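Local coordinates for deoxycytidylate deaminase (PDB 4P9E), which probably catalyses the zinc-dependent hydrolytic deamination of dCMP to dUMP, as other members of the cytidine and deoxycytidylate deaminase family do, at residues 68-71 against 72-75. Sequence-based numbering, arbitrary orientation.
With ZN (zinc ion), chain B.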
ATOM      1  N   VAL A  68      22.854 -15.986  11.590  1.00 69.83           N
ATOM      2  CA  VAL A  68      22.732 -14.559  11.818  1.00 60.15           C
ATOM      3  C   VAL A  68      22.554 -13.818  10.493  1.00 55.68           C
ATOM      4  O   VAL A  68      23.222 -14.103   9.500  1.00 59.37           O
ATOM      5  CB  VAL A  68      23.896 -13.986  12.675  1.00 63.06           C
ATOM      6  CG1 VAL A  68      24.663 -15.106  13.326  1.00 66.31           C
ATOM      7  CG2 VAL A  68      24.812 -13.101  11.853  1.00 56.17           C
ATOM      8  N   LEU A  69      21.608 -12.889  10.486  1.00 54.97           N
ATOM      9  CA  LEU A  69      21.329 -12.064   9.321  1.00 47.79           C
ATOM     10  C   LEU A  69      22.224 -10.836   9.314  1.00 42.37           C
ATOM     11  O   LEU A  69      22.522 -10.272  10.362  1.00 40.92           O
ATOM     12  CB  LEU A  69      19.870 -11.604   9.353  1.00 43.35           C
ATOM     13  CG  LEU A  69      18.883 -12.737   9.578  1.00 44.43           C
ATOM     14  CD1 LEU A  69      17.996 -12.441  10.781  1.00 50.65           C
ATOM     15  CD2 LEU A  69      18.073 -12.950   8.336  1.00 44.56           C
ATOM     16  N   HIS A  70      22.646 -10.421   8.127  1.00 41.86           N
ATOM     17  CA  HIS A  70      23.370  -9.177   7.982  1.00 36.08           C
ATOM     18  C   HIS A  70      22.377  -8.039   8.122  1.00 32.56           C
ATOM     19  O   HIS A  70      21.177  -8.232   7.944  1.00 31.54           O
ATOM     20  CB  HIS A  70      24.057  -9.128   6.630  1.00 37.95           C
ATOM     21  CG  HIS A  70      25.097 -10.187   6.453  1.00 46.02           C
ATOM     22  ND1 HIS A  70      25.742 -10.400   5.255  1.00 47.68           N
ATOM     23  CD2 HIS A  70      25.611 -11.083   7.322  1.00 47.41           C
ATOM     24  CE1 HIS A  70      26.599 -11.398   5.393  1.00 41.30           C
ATOM     25  NE2 HIS A  70      26.541 -11.824   6.636  1.00 42.06           N
ATOM     26  N   ALA A  71      22.883  -6.861   8.453  1.00 37.31           N
ATOM     27  CA  ALA A  71      22.062  -5.672   8.614  1.00 37.29           C
ATOM     28  C   ALA A  71      21.211  -5.412   7.369  1.00 38.37           C
ATOM     29  O   ALA A  71      20.057  -4.995   7.466  1.00 31.96           O
ATOM     30  CB  ALA A  71      22.952  -4.472   8.900  1.00 38.25           C
ATOM     31  N   GLU A  72      21.795  -5.665   6.202  1.00 33.64           N
ATOM     32  CA  GLU A  72      21.129  -5.403   4.938  1.00 32.95           C
ATOM     33  C   GLU A  72      20.000  -6.404   4.730  1.00 34.79           C
ATOM     34  O   GLU A  72      18.923  -6.041   4.276  1.00 37.18           O
ATOM     35  CB  GLU A  72      22.127  -5.454   3.763  1.00 39.16           C
ATOM     36  CG  GLU A  72      23.354  -4.534   3.873  1.00 36.87           C
ATOM     37  CD  GLU A  72      24.534  -5.181   4.606  1.00 46.37           C
ATOM     38  OE1 GLU A  72      24.321  -5.896   5.618  1.00 42.60           O
ATOM     39  OE2 GLU A  72      25.687  -4.958   4.170  1.00 47.91           O
ATOM     40  N   GLN A  73      20.243  -7.669   5.059  1.00 32.01           N
ATOM     41  CA  GLN A  73      19.184  -8.671   5.100  1.00 32.57           C
ATOM     42  C   GLN A  73      17.986  -8.300   6.007  1.00 29.62           C
ATOM     43  O   GLN A  73      16.830  -8.477   5.623  1.00 26.41           O
ATOM     44  CB  GLN A  73      19.762 -10.027   5.477  1.00 33.85           C
ATOM     45  CG  GLN A  73      20.496 -10.659   4.324  1.00 36.54           C
ATOM     46  CD  GLN A  73      21.461 -11.761   4.738  1.00 46.58           C
ATOM     47  OE1 GLN A  73      21.531 -12.148   5.902  1.00 45.41           O
ATOM     48  NE2 GLN A  73      22.231 -12.257   3.770  1.00 50.97           N
ATOM     49  N   ASN A  74      18.270  -7.769   7.190  1.00 34.99           N
ATOM     50  CA  ASN A  74      17.212  -7.283   8.072  1.00 36.31           C
ATOM     51  C   ASN A  74      16.385  -6.122   7.505  1.00 36.86           C
ATOM     52  O   ASN A  74      15.147  -6.149   7.535  1.00 39.87           O
ATOM     53  CB  ASN A  74      17.775  -6.920   9.437  1.00 36.33           C
ATOM     54  CG  ASN A  74      17.742  -8.082  10.391  1.00 43.54           C
ATOM     55  OD1 ASN A  74      16.795  -8.870  10.386  1.00 38.34           O
ATOM     56  ND2 ASN A  74      18.772  -8.204  11.217  1.00 52.15           N
ATOM     57  N   ALA A  75      17.066  -5.111   6.991  1.00 25.61           N
ATOM     58  CA  ALA A  75      16.388  -4.003   6.352  1.00 25.95           C
ATOM     59  C   ALA A  75      15.493  -4.491   5.201  1.00 30.78           C
ATOM     60  O   ALA A  75      14.305  -4.170   5.137  1.00 31.06           O
ATOM     61  CB  ALA A  75      17.408  -2.967   5.862  1.00 23.23           C
TER
HETATM   62 ZN    ZN B 201      26.039  -9.299   3.653  1.00 54.55          ZN
HETATM   63  O   HOH W   1      26.992  -7.184   4.437  1.00 61.98           O
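His70 and Glu72 are the first and last residues of the His-Ala-Glu motif of the cytidine deaminase fold, His70 CB lying 3.4 Å from Glu72 OE1, where a loop turns into helix 71-80 beside the zinc. In metal binding, His70 gives ND1 to the zinc at 2.0 Å, while Cys98, just before helix 99-107, and Cys101, in its first turn, supply the two thiolates; a water at a rather long 2.5 Å from the zinc completes the four ligands. Glu72, the predicted proton donor, bends at chi2 (88°) and brings its carboxylate back toward the metal, and OE2 accepts a hydrogen bond from that water at 2.6 Å.

Backbone bonds start the helix. His70 is the N-cap, and its O receives Asn74 N at 3.0 Å; Ala71 O takes Ala75 N in the next turn. Ala71, small enough for this buried first turn, rests its methyl on Val30.

Among the side chains, buried Leu69 crosses Asn74 at about a right angle, its CD1 in van der Waals contact with Asn74 OD1 at 3.8 Å, while Asn74 ND2 bonds to Trp45 O. Gln73 is long enough to reach back three residues to the N-cap, making the side-chain-to-backbone half of a capping box; the imidazole, given to the metal, lies alongside its amide, the planes 4° apart. Its OE1 accepts His70 N at 3.0 Å, with the donor standing 52° out of the carbonyl plane.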